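Local coordinates for protein 2-nitropropane dioxygenase (Streptomyces ansochromogenes, PDB 3BW2) that binds FMN and oxidises nitroalkanes, probably acting as a nitronate monooxygenase that uses molecular oxygen to break down propionate 3-nitronate, at residues 221-226 with 232-237; 11-16 with 238-243; 169-174 with 201-206. All blocks are in the same frame, centred on the assembly; numbering follows the deposited sequence.

Contact 1 (221-226 with 232-237). With FMN (flavin mononucleotide), chain B.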
loop_
_atom_site.group_PDB
_atom_site.type_symbol
_atom_site.label_atom_id
_atom_site.label_comp_id
_atom_site.label_asym_id
_atom_site.label_seq_id
_atom_site.Cartn_x
_atom_site.Cartn_y
_atom_site.Cartn_z
ATOM N N GLY A 221 10.452 -1.759 -13.807
ATOM C CA GLY A 221 11.233 -1.543 -12.598
ATOM C C GLY A 221 10.514 -2.055 -11.361
ATOM O O GLY A 221 11.139 -2.481 -10.387
ATOM N N GLN A 222 9.186 -1.995 -11.392
ATOM C CA GLN A 222 8.381 -2.473 -10.281
ATOM C C GLN A 222 8.394 -3.998 -10.300
ATOM O O GLN A 222 8.273 -4.639 -9.257
ATOM C CB GLN A 222 6.952 -1.942 -10.395
ATOM C CG GLN A 222 6.845 -0.455 -10.114
ATOM C CD GLN A 222 5.489 0.106 -10.471
ATOM O OE1 GLN A 222 5.114 0.142 -11.640
ATOM N NE2 GLN A 222 4.742 0.544 -9.464
ATOM N N ILE A 223 8.544 -4.579 -11.487
ATOM C CA ILE A 223 8.609 -6.032 -11.591
ATOM C C ILE A 223 9.929 -6.465 -10.947
ATOM O O ILE A 223 9.975 -7.429 -10.181
ATOM C CB ILE A 223 8.544 -6.504 -13.067
ATOM C CG1 ILE A 223 7.181 -6.124 -13.672
ATOM C CG2 ILE A 223 8.753 -8.012 -13.139
ATOM C CD1 ILE A 223 7.001 -6.519 -15.140
ATOM N N ALA A 224 11.001 -5.736 -11.243
ATOM C CA ALA A 224 12.306 -6.042 -10.662
ATOM C C ALA A 224 12.205 -5.878 -9.151
ATOM O O ALA A 224 12.803 -6.638 -8.387
ATOM C CB ALA A 224 13.370 -5.095 -11.216
ATOM N N ALA A 225 11.440 -4.877 -8.726
ATOM C CA ALA A 225 11.254 -4.609 -7.311
ATOM C C ALA A 225 10.651 -5.807 -6.585
ATOM O O ALA A 225 11.186 -6.251 -5.568
ATOM C CB ALA A 225 10.362 -3.375 -7.121
ATOM N N VAL A 226 9.541 -6.336 -7.097
ATOM C CA VAL A 226 8.906 -7.476 -6.436
ATOM C C VAL A 226 9.772 -8.728 -6.470
ATOM O O VAL A 226 9.731 -9.539 -5.543
ATOM C CB VAL A 226 7.512 -7.798 -7.035
ATOM C CG1 VAL A 226 6.582 -6.607 -6.842
ATOM C CG2 VAL A 226 7.633 -8.161 -8.513
ATOM N N ASP A 232 8.248 -14.550 -7.458
ATOM C CA ASP A 232 8.728 -15.328 -8.597
ATOM C C ASP A 232 8.240 -14.676 -9.886
ATOM O O ASP A 232 8.834 -14.848 -10.949
ATOM C CB ASP A 232 8.201 -16.765 -8.530
ATOM C CG ASP A 232 9.178 -17.716 -7.869
ATOM O OD1 ASP A 232 9.718 -17.370 -6.801
ATOM O OD2 ASP A 232 9.402 -18.817 -8.418
ATOM N N ALA A 233 7.148 -13.930 -9.789
ATOM C CA ALA A 233 6.587 -13.260 -10.954
ATOM C C ALA A 233 5.705 -12.113 -10.514
ATOM O O ALA A 233 5.394 -11.973 -9.332
ATOM C CB ALA A 233 5.773 -14.246 -11.796
ATOM N N ALA A 234 5.312 -11.290 -11.479
ATOM C CA ALA A 234 4.447 -10.154 -11.212
ATOM C C ALA A 234 3.179 -10.331 -12.038
ATOM O O ALA A 234 3.248 -10.676 -13.216
ATOM C CB ALA A 234 5.148 -8.855 -11.607
ATOM N N GLN A 235 2.027 -10.108 -11.415
ATOM C CA GLN A 235 0.752 -10.219 -12.110
ATOM C C GLN A 235 0.201 -8.812 -12.295
ATOM O O GLN A 235 0.043 -8.062 -11.326
ATOM C CB GLN A 235 -0.235 -11.069 -11.310
ATOM C CG GLN A 235 -1.594 -11.167 -11.973
ATOM C CD GLN A 235 -2.470 -12.237 -11.363
ATOM O OE1 GLN A 235 -2.146 -13.425 -11.417
ATOM N NE2 GLN A 235 -3.590 -11.824 -10.782
ATOM N N LEU A 236 -0.082 -8.461 -13.546
ATOM C CA LEU A 236 -0.576 -7.133 -13.895
ATOM C C LEU A 236 -1.958 -7.150 -14.528
ATOM O O LEU A 236 -2.194 -7.862 -15.509
ATOM C CB LEU A 236 0.380 -6.462 -14.883
ATOM C CG LEU A 236 1.810 -6.101 -14.486
ATOM C CD1 LEU A 236 2.588 -7.328 -14.039
ATOM C CD2 LEU A 236 2.475 -5.464 -15.699
ATOM N N GLY A 237 -2.858 -6.345 -13.974
ATOM C CA GLY A 237 -4.197 -6.243 -14.514
ATOM C C GLY A 237 -4.358 -4.927 -15.262
ATOM O O GLY A 237 -4.383 -4.898 -16.493
HETATM N N1 FMN B . -8.734 -11.121 -10.401
HETATM C C2 FMN B . -9.287 -12.410 -10.488
HETATM O O2 FMN B . -8.783 -13.339 -9.864
HETATM N N3 FMN B . -10.398 -12.650 -11.281
HETATM C C4 FMN B . -11.013 -11.658 -12.027
HETATM O O4 FMN B . -12.005 -11.925 -12.730
HETATM C C4A FMN B . -10.461 -10.349 -11.966
HETATM N N5 FMN B . -11.012 -9.309 -12.711
HETATM C C5A FMN B . -10.468 -8.022 -12.691
HETATM C C6 FMN B . -11.051 -7.002 -13.486
HETATM C C7 FMN B . -10.533 -5.660 -13.515
HETATM C C7M FMN B . -10.692 -4.969 -14.890
HETATM C C8 FMN B . -9.355 -5.440 -12.710
HETATM C C8M FMN B . -8.274 -4.424 -13.079
HETATM C C9 FMN B . -8.770 -6.451 -11.883
HETATM C C9A FMN B . -9.323 -7.754 -11.875
HETATM N N10 FMN B . -8.765 -8.799 -11.091
HETATM C C10 FMN B . -9.315 -10.098 -11.139
HETATM C "C1'" FMN B . -7.665 -8.506 -10.069
HETATM C "C2'" FMN B . -6.314 -8.913 -10.709
HETATM O "O2'" FMN B . -6.132 -10.310 -10.541
HETATM C "C3'" FMN B . -5.087 -8.215 -10.026
HETATM O "O3'" FMN B . -5.143 -8.568 -8.644
HETATM C "C4'" FMN B . -5.081 -6.682 -10.138
HETATM O "O4'" FMN B . -5.371 -6.343 -11.495
HETATM C "C5'" FMN B . -3.691 -6.104 -9.735
HETATM O "O5'" FMN B . -3.653 -4.653 -9.835
HETATM P P FMN B . -3.280 -3.757 -11.152
HETATM O O1P FMN B . -2.330 -4.842 -11.531
HETATM O O2P FMN B . -2.985 -2.731 -10.073
HETATM O O3P FMN B . -4.732 -3.968 -11.536
#
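A234 presents its single methyl to two branched residues of the helix. I223 meets it with both branches at once, CG1 and CG2 each lying 4.0 Å from CB of A234, and V226 adds CG2 at 4.0 Å from the same carbon. CG2 of V226 sits between the backbone N and the carbonyl carbon (chi1 -62°, measured to CG1), which leaves this methyl facing the strand. Because A234 is small, the backbones come close: its CA is 5.9 Å from CA of I223, and the axes of helix 221-226 and strand 233-236 approach to 7.9 Å at an angle of 133°. With strand 211-214 before them, helix and strand make a beta-alpha-beta unit of the TIM barrel.

Beyond this buried patch the contact thins. CB of A233 points away from the helix, L236 comes no nearer than 4.6 Å, CD1 to CD1 of I223, and D232 and G221 are partly exposed. The helix has further cover from the second subunit, where L197 packs on A225 and V226 and its O accepts a hydrogen bond from NE2 of Q222.

The strand's C-terminal end serves FMN. G237 N donates to O1P at 2.9 Å, almost straight at 173°, and NE2 of Q235, at the tip of an extended chain, lies 3.0 Å from O2'. G237 has no CB, and O4' of the ligand crowds the place one would take. The evidence separates two chemistries: purely apolar packing seats the strand on its helix, while polar groups at its end hold the flavin's phosphate and face its ribityl chain.

Contact 2 (11-16 with 238-243). With FMN (flavin mononucleotide), chain B.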
loop_
_atom_site.group_PDB
_atom_site.type_symbol
_atom_site.label_atom_id
_atom_site.label_comp_id
_atom_site.label_asym_id
_atom_site.label_seq_id
_atom_site.Cartn_x
_atom_site.Cartn_y
_atom_site.Cartn_z
ATOM N N LEU A 11 9.231 -15.034 -19.403
ATOM C CA LEU A 11 9.228 -13.796 -18.625
ATOM C C LEU A 11 8.369 -13.901 -17.366
ATOM O O LEU A 11 7.298 -14.503 -17.381
ATOM C CB LEU A 11 8.742 -12.639 -19.500
ATOM C CG LEU A 11 9.598 -12.375 -20.744
ATOM C CD1 LEU A 11 8.889 -11.390 -21.656
ATOM C CD2 LEU A 11 10.964 -11.834 -20.333
ATOM N N PRO A 12 8.835 -13.308 -16.255
ATOM C CA PRO A 12 8.138 -13.315 -14.965
ATOM C C PRO A 12 6.974 -12.333 -14.973
ATOM O O PRO A 12 6.802 -11.543 -14.043
ATOM C CB PRO A 12 9.231 -12.895 -13.997
ATOM C CG PRO A 12 9.985 -11.880 -14.806
ATOM C CD PRO A 12 10.103 -12.555 -16.161
ATOM N N ILE A 13 6.174 -12.393 -16.029
ATOM C CA ILE A 13 5.048 -11.487 -16.189
ATOM C C ILE A 13 3.746 -12.235 -16.409
ATOM O O ILE A 13 3.638 -13.066 -17.313
ATOM C CB ILE A 13 5.273 -10.557 -17.390
ATOM C CG1 ILE A 13 6.619 -9.843 -17.246
ATOM C CG2 ILE A 13 4.125 -9.561 -17.496
ATOM C CD1 ILE A 13 7.011 -9.011 -18.452
ATOM N N VAL A 14 2.753 -11.926 -15.584
ATOM C CA VAL A 14 1.457 -12.571 -15.696
ATOM C C VAL A 14 0.373 -11.541 -15.971
ATOM O O VAL A 14 0.285 -10.527 -15.278
ATOM C CB VAL A 14 1.089 -13.322 -14.397
ATOM C CG1 VAL A 14 -0.270 -14.002 -14.552
ATOM C CG2 VAL A 14 2.166 -14.342 -14.059
ATOM N N GLN A 15 -0.437 -11.792 -16.993
ATOM C CA GLN A 15 -1.542 -10.893 -17.308
ATOM C C GLN A 15 -2.695 -11.358 -16.433
ATOM O O GLN A 15 -3.181 -12.487 -16.566
ATOM C CB GLN A 15 -1.927 -10.989 -18.785
ATOM C CG GLN A 15 -3.293 -10.399 -19.105
ATOM C CD GLN A 15 -4.296 -11.462 -19.502
ATOM O OE1 GLN A 15 -5.408 -11.531 -18.961
ATOM N NE2 GLN A 15 -3.914 -12.296 -20.459
ATOM N N ALA A 16 -3.118 -10.492 -15.524
ATOM C CA ALA A 16 -4.196 -10.828 -14.610
ATOM C C ALA A 16 -5.502 -11.156 -15.315
ATOM O O ALA A 16 -5.866 -10.520 -16.312
ATOM C CB ALA A 16 -4.421 -9.677 -13.633
ATOM N N THR A 238 -4.442 -3.835 -14.510
ATOM C CA THR A 238 -4.624 -2.498 -15.076
ATOM C C THR A 238 -3.686 -2.170 -16.240
ATOM O O THR A 238 -4.106 -1.555 -17.224
ATOM C CB THR A 238 -4.486 -1.414 -13.975
ATOM O OG1 THR A 238 -5.490 -1.625 -12.969
ATOM C CG2 THR A 238 -4.669 -0.018 -14.567
ATOM N N ALA A 239 -2.425 -2.577 -16.143
ATOM C CA ALA A 239 -1.476 -2.307 -17.218
ATOM C C ALA A 239 -1.945 -2.930 -18.541
ATOM O O ALA A 239 -1.746 -2.353 -19.607
ATOM C CB ALA A 239 -0.090 -2.833 -16.846
ATOM N N PHE A 240 -2.579 -4.099 -18.473
ATOM C CA PHE A 240 -3.065 -4.757 -19.689
ATOM C C PHE A 240 -4.484 -4.337 -20.074
ATOM O O PHE A 240 -4.901 -4.516 -21.218
ATOM C CB PHE A 240 -3.000 -6.278 -19.528
ATOM C CG PHE A 240 -1.615 -6.833 -19.674
ATOM C CD1 PHE A 240 -1.008 -6.890 -20.926
ATOM C CD2 PHE A 240 -0.899 -7.254 -18.561
ATOM C CE1 PHE A 240 0.297 -7.359 -21.070
ATOM C CE2 PHE A 240 0.408 -7.724 -18.690
ATOM C CZ PHE A 240 1.007 -7.774 -19.954
ATOM N N LEU A 241 -5.214 -3.773 -19.118
ATOM C CA LEU A 241 -6.589 -3.320 -19.347
ATOM C C LEU A 241 -6.607 -2.261 -20.441
ATOM O O LEU A 241 -7.552 -2.166 -21.227
ATOM C CB LEU A 241 -7.155 -2.728 -18.050
ATOM C CG LEU A 241 -8.606 -2.242 -17.993
ATOM C CD1 LEU A 241 -9.550 -3.396 -18.250
ATOM C CD2 LEU A 241 -8.884 -1.662 -16.615
ATOM N N ALA A 242 -5.532 -1.486 -20.488
ATOM C CA ALA A 242 -5.381 -0.392 -21.441
ATOM C C ALA A 242 -4.871 -0.776 -22.834
ATOM O O ALA A 242 -4.859 0.068 -23.734
ATOM C CB ALA A 242 -4.460 0.672 -20.835
ATOM N N THR A 243 -4.451 -2.028 -23.018
ATOM C CA THR A 243 -3.926 -2.461 -24.313
ATOM C C THR A 243 -5.020 -2.668 -25.356
ATOM O O THR A 243 -6.197 -2.816 -25.022
ATOM C CB THR A 243 -3.078 -3.766 -24.184
ATOM O OG1 THR A 243 -3.893 -4.842 -23.707
ATOM C CG2 THR A 243 -1.924 -3.557 -23.222
HETATM N N1 FMN B . -8.734 -11.121 -10.401
HETATM C C2 FMN B . -9.287 -12.410 -10.488
HETATM O O2 FMN B . -8.783 -13.339 -9.864
HETATM N N3 FMN B . -10.398 -12.650 -11.281
HETATM C C4 FMN B . -11.013 -11.658 -12.027
HETATM O O4 FMN B . -12.005 -11.925 -12.730
HETATM C C4A FMN B . -10.461 -10.349 -11.966
HETATM N N5 FMN B . -11.012 -9.309 -12.711
HETATM C C5A FMN B . -10.468 -8.022 -12.691
HETATM C C6 FMN B . -11.051 -7.002 -13.486
HETATM C C7 FMN B . -10.533 -5.660 -13.515
HETATM C C7M FMN B . -10.692 -4.969 -14.890
HETATM C C8 FMN B . -9.355 -5.440 -12.710
HETATM C C8M FMN B . -8.274 -4.424 -13.079
HETATM C C9 FMN B . -8.770 -6.451 -11.883
HETATM C C9A FMN B . -9.323 -7.754 -11.875
HETATM N N10 FMN B . -8.765 -8.799 -11.091
HETATM C C10 FMN B . -9.315 -10.098 -11.139
HETATM C "C1'" FMN B . -7.665 -8.506 -10.069
HETATM C "C2'" FMN B . -6.314 -8.913 -10.709
HETATM O "O2'" FMN B . -6.132 -10.310 -10.541
HETATM C "C3'" FMN B . -5.087 -8.215 -10.026
HETATM O "O3'" FMN B . -5.143 -8.568 -8.644
HETATM C "C4'" FMN B . -5.081 -6.682 -10.138
HETATM O "O4'" FMN B . -5.371 -6.343 -11.495
HETATM C "C5'" FMN B . -3.691 -6.104 -9.735
HETATM O "O5'" FMN B . -3.653 -4.653 -9.835
HETATM P P FMN B . -3.280 -3.757 -11.152
HETATM O O1P FMN B . -2.330 -4.842 -11.531
HETATM O O2P FMN B . -2.985 -2.731 -10.073
HETATM O O3P FMN B . -4.732 -3.968 -11.536
#
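F240 O accepts two hydrogen bonds from T243, a 2.7 Å one from OG1 and a longer one from the backbone N; OG1 lies 15° out of the carbonyl plane. These bonds fold the backbone from F240 to T243 back on the residue that also carries the contact. The ring of F240 receives CB of Q15 over one face, a CH-pi approach 4.2 Å from the centroid and 22° off the ring normal. I13 comes instead to the ring edge, CG2 lying 4.3 Å from CE2 of F240. With CG beside its backbone N (chi1 -77°), F240 extends the ring toward strand 13-15; V31 and L336 of flanking helices also touch it.

The start of the same helix faces FMN. T238 holds the phosphate oxygen O3P twice, through N at 3.0 Å and through OG1 at 2.8 Å, and the helix N terminus would probably favour the negative charge. A16 places CB 3.6 Å from C2' of the ribityl chain. A short helix after the eighth strand, giving its first backbone N-H to phosphate beside the first strand, is the phosphate-binding site familiar from FMN-dependent TIM barrels.

Contact 3 (169-174 with 201-206). With FMN (flavin mononucleotide), chain B.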
loop_
_atom_site.group_PDB
_atom_site.type_symbol
_atom_site.label_atom_id
_atom_site.label_comp_id
_atom_site.label_asym_id
_atom_site.label_seq_id
_atom_site.Cartn_x
_atom_site.Cartn_y
_atom_site.Cartn_z
ATOM N N VAL A 169 1.031 -18.873 -4.439
ATOM C CA VAL A 169 0.063 -17.938 -3.903
ATOM C C VAL A 169 0.254 -16.591 -4.580
ATOM O O VAL A 169 1.384 -16.175 -4.852
ATOM C CB VAL A 169 0.236 -17.771 -2.371
ATOM C CG1 VAL A 169 1.665 -17.348 -2.046
ATOM C CG2 VAL A 169 -0.762 -16.740 -1.838
ATOM N N ILE A 170 -0.853 -15.925 -4.878
ATOM C CA ILE A 170 -0.796 -14.603 -5.485
ATOM C C ILE A 170 -0.976 -13.600 -4.351
ATOM O O ILE A 170 -2.058 -13.492 -3.785
ATOM C CB ILE A 170 -1.931 -14.391 -6.497
ATOM C CG1 ILE A 170 -1.840 -15.436 -7.618
ATOM C CG2 ILE A 170 -1.853 -12.978 -7.067
ATOM C CD1 ILE A 170 -3.077 -15.496 -8.503
ATOM N N ALA A 171 0.087 -12.880 -4.010
ATOM C CA ALA A 171 0.010 -11.882 -2.947
ATOM C C ALA A 171 -0.504 -10.597 -3.577
ATOM O O ALA A 171 0.241 -9.874 -4.238
ATOM C CB ALA A 171 1.393 -11.661 -2.318
ATOM N N GLN A 172 -1.788 -10.329 -3.378
ATOM C CA GLN A 172 -2.418 -9.143 -3.940
ATOM C C GLN A 172 -2.471 -8.016 -2.912
ATOM O O GLN A 172 -3.160 -8.122 -1.896
ATOM C CB GLN A 172 -3.832 -9.484 -4.415
ATOM C CG GLN A 172 -4.600 -8.303 -4.991
ATOM C CD GLN A 172 -6.090 -8.556 -5.006
ATOM O OE1 GLN A 172 -6.661 -8.989 -4.000
ATOM N NE2 GLN A 172 -6.737 -8.282 -6.142
ATOM N N GLY A 173 -1.743 -6.939 -3.193
ATOM C CA GLY A 173 -1.701 -5.803 -2.288
ATOM C C GLY A 173 -2.918 -4.899 -2.363
ATOM O O GLY A 173 -3.778 -5.051 -3.235
ATOM N N VAL A 174 -2.979 -3.936 -1.451
ATOM C CA VAL A 174 -4.103 -3.012 -1.390
ATOM C C VAL A 174 -4.208 -2.122 -2.632
ATOM O O VAL A 174 -5.292 -1.633 -2.960
ATOM C CB VAL A 174 -4.008 -2.123 -0.115
ATOM C CG1 VAL A 174 -2.924 -1.074 -0.285
ATOM C CG2 VAL A 174 -5.347 -1.481 0.177
ATOM N N ALA A 201 6.709 -9.262 1.561
ATOM C CA ALA A 201 7.722 -9.684 2.522
ATOM C C ALA A 201 7.130 -10.606 3.580
ATOM O O ALA A 201 7.741 -11.609 3.951
ATOM C CB ALA A 201 8.360 -8.460 3.185
ATOM N N GLN A 202 5.938 -10.262 4.064
ATOM C CA GLN A 202 5.261 -11.061 5.081
ATOM C C GLN A 202 4.904 -12.447 4.540
ATOM O O GLN A 202 5.123 -13.459 5.206
ATOM C CB GLN A 202 3.979 -10.361 5.549
ATOM C CG GLN A 202 4.187 -9.067 6.334
ATOM C CD GLN A 202 2.867 -8.437 6.757
ATOM O OE1 GLN A 202 2.073 -9.049 7.475
ATOM N NE2 GLN A 202 2.624 -7.212 6.309
ATOM N N VAL A 203 4.346 -12.487 3.333
ATOM C CA VAL A 203 3.963 -13.749 2.718
ATOM C C VAL A 203 5.191 -14.620 2.447
ATOM O O VAL A 203 5.170 -15.824 2.687
ATOM C CB VAL A 203 3.188 -13.515 1.401
ATOM C CG1 VAL A 203 3.042 -14.831 0.630
ATOM C CG2 VAL A 203 1.815 -12.933 1.714
ATOM N N ARG A 204 6.263 -14.006 1.956
ATOM C CA ARG A 204 7.482 -14.751 1.667
ATOM C C ARG A 204 8.024 -15.468 2.910
ATOM O O ARG A 204 8.577 -16.566 2.802
ATOM C CB ARG A 204 8.549 -13.817 1.070
ATOM C CG ARG A 204 9.929 -14.452 0.850
ATOM C CD ARG A 204 9.845 -15.940 0.484
ATOM N NE ARG A 204 9.338 -16.201 -0.860
ATOM C CZ ARG A 204 8.538 -17.221 -1.174
ATOM N NH1 ARG A 204 8.137 -18.077 -0.241
ATOM N NH2 ARG A 204 8.157 -17.398 -2.431
ATOM N N GLU A 205 7.852 -14.867 4.084
ATOM C CA GLU A 205 8.335 -15.485 5.315
ATOM C C GLU A 205 7.300 -16.401 5.965
ATOM O O GLU A 205 7.621 -17.151 6.891
ATOM C CB GLU A 205 8.760 -14.416 6.329
ATOM C CG GLU A 205 9.797 -13.446 5.799
ATOM C CD GLU A 205 10.670 -12.858 6.893
ATOM O OE1 GLU A 205 10.182 -12.692 8.032
ATOM O OE2 GLU A 205 11.847 -12.549 6.604
ATOM N N ALA A 206 6.066 -16.343 5.478
ATOM C CA ALA A 206 4.989 -17.162 6.025
ATOM C C ALA A 206 4.809 -18.498 5.308
ATOM O O ALA A 206 4.333 -19.464 5.902
ATOM C CB ALA A 206 3.684 -16.384 5.992
HETATM N N1 FMN B . -8.734 -11.121 -10.401
HETATM C C2 FMN B . -9.287 -12.410 -10.488
HETATM O O2 FMN B . -8.783 -13.339 -9.864
HETATM N N3 FMN B . -10.398 -12.650 -11.281
HETATM C C4 FMN B . -11.013 -11.658 -12.027
HETATM O O4 FMN B . -12.005 -11.925 -12.730
HETATM C C4A FMN B . -10.461 -10.349 -11.966
HETATM N N5 FMN B . -11.012 -9.309 -12.711
HETATM C C5A FMN B . -10.468 -8.022 -12.691
HETATM C C6 FMN B . -11.051 -7.002 -13.486
HETATM C C7 FMN B . -10.533 -5.660 -13.515
HETATM C C7M FMN B . -10.692 -4.969 -14.890
HETATM C C8 FMN B . -9.355 -5.440 -12.710
HETATM C C8M FMN B . -8.274 -4.424 -13.079
HETATM C C9 FMN B . -8.770 -6.451 -11.883
HETATM C C9A FMN B . -9.323 -7.754 -11.875
HETATM N N10 FMN B . -8.765 -8.799 -11.091
HETATM C C10 FMN B . -9.315 -10.098 -11.139
HETATM C "C1'" FMN B . -7.665 -8.506 -10.069
HETATM C "C2'" FMN B . -6.314 -8.913 -10.709
HETATM O "O2'" FMN B . -6.132 -10.310 -10.541
HETATM C "C3'" FMN B . -5.087 -8.215 -10.026
HETATM O "O3'" FMN B . -5.143 -8.568 -8.644
HETATM C "C4'" FMN B . -5.081 -6.682 -10.138
HETATM O "O4'" FMN B . -5.371 -6.343 -11.495
HETATM C "C5'" FMN B . -3.691 -6.104 -9.735
HETATM O "O5'" FMN B . -3.653 -4.653 -9.835
HETATM P P FMN B . -3.280 -3.757 -11.152
HETATM O O1P FMN B . -2.330 -4.842 -11.531
HETATM O O2P FMN B . -2.985 -2.731 -10.073
HETATM O O3P FMN B . -4.732 -3.968 -11.536
#
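V203 reaches the strand with both methyls, one for each of two residues. CG1 lies 3.9 Å from CG1 of V169, and CG2 is 4.2 Å from CB of A171, so the isopropyl group spans V169 and A171, which point toward the helix on either side of I170, whose CB points away. The two valines cross obliquely, methyl against methyl. The torsion of V169 puts its CG1 between the backbone N and the carbonyl carbon (chi1 56°), the branch that meets V203. V211 of the next strand touches V169, A171 and V203 and extends the apolar layer.

Q172 lies beyond this layer, turned to the cofactor. CG is anti to the backbone N (chi1 179°) and the chain stays extended, which carries NE2 to within 3.0 Å of O3' on the ribityl chain of FMN, with an N-H...O angle of 142°. The amide's rotation is fixed by further bonds, OE1 accepting from G181 N and NE2 donating also to H179 O. A leucine here would probably leave O3' without this donor and G181 N and H179 O without their amide partner. Where the helix meets the second subunit, E205 forms a salt bridge with R219 of that subunit.

Strand 168-172, helix 196-206 and the neighbouring parallel strand 211-214 form a beta-alpha-beta unit of the TIM barrel, with the cofactor-binding glutamine at the strand's C-terminal end.

Overall arrangement
From the N terminus, the chain lays down strand 13-15, against which helix 238-241 later packs, so contact 2 closes a loop of 221 residues that encloses both other contacts. Within it, contact 3 closes first, pairing strand 168-172 with helix 196-206; contact 1 then forms the shortest closure, five residues between helix 220-228 and strand 233-236. These two follow in series and none cross. Contacts 1 and 2 meet where strands 13-15 and 233-236 join first to last, V14 and L236 sharing a probable hydrogen bond. Contact 3 touches contact 1 only through I170 and Q235. All three reach the barrel sheet and FMN; contacts 1 and 3 also reach the second subunit.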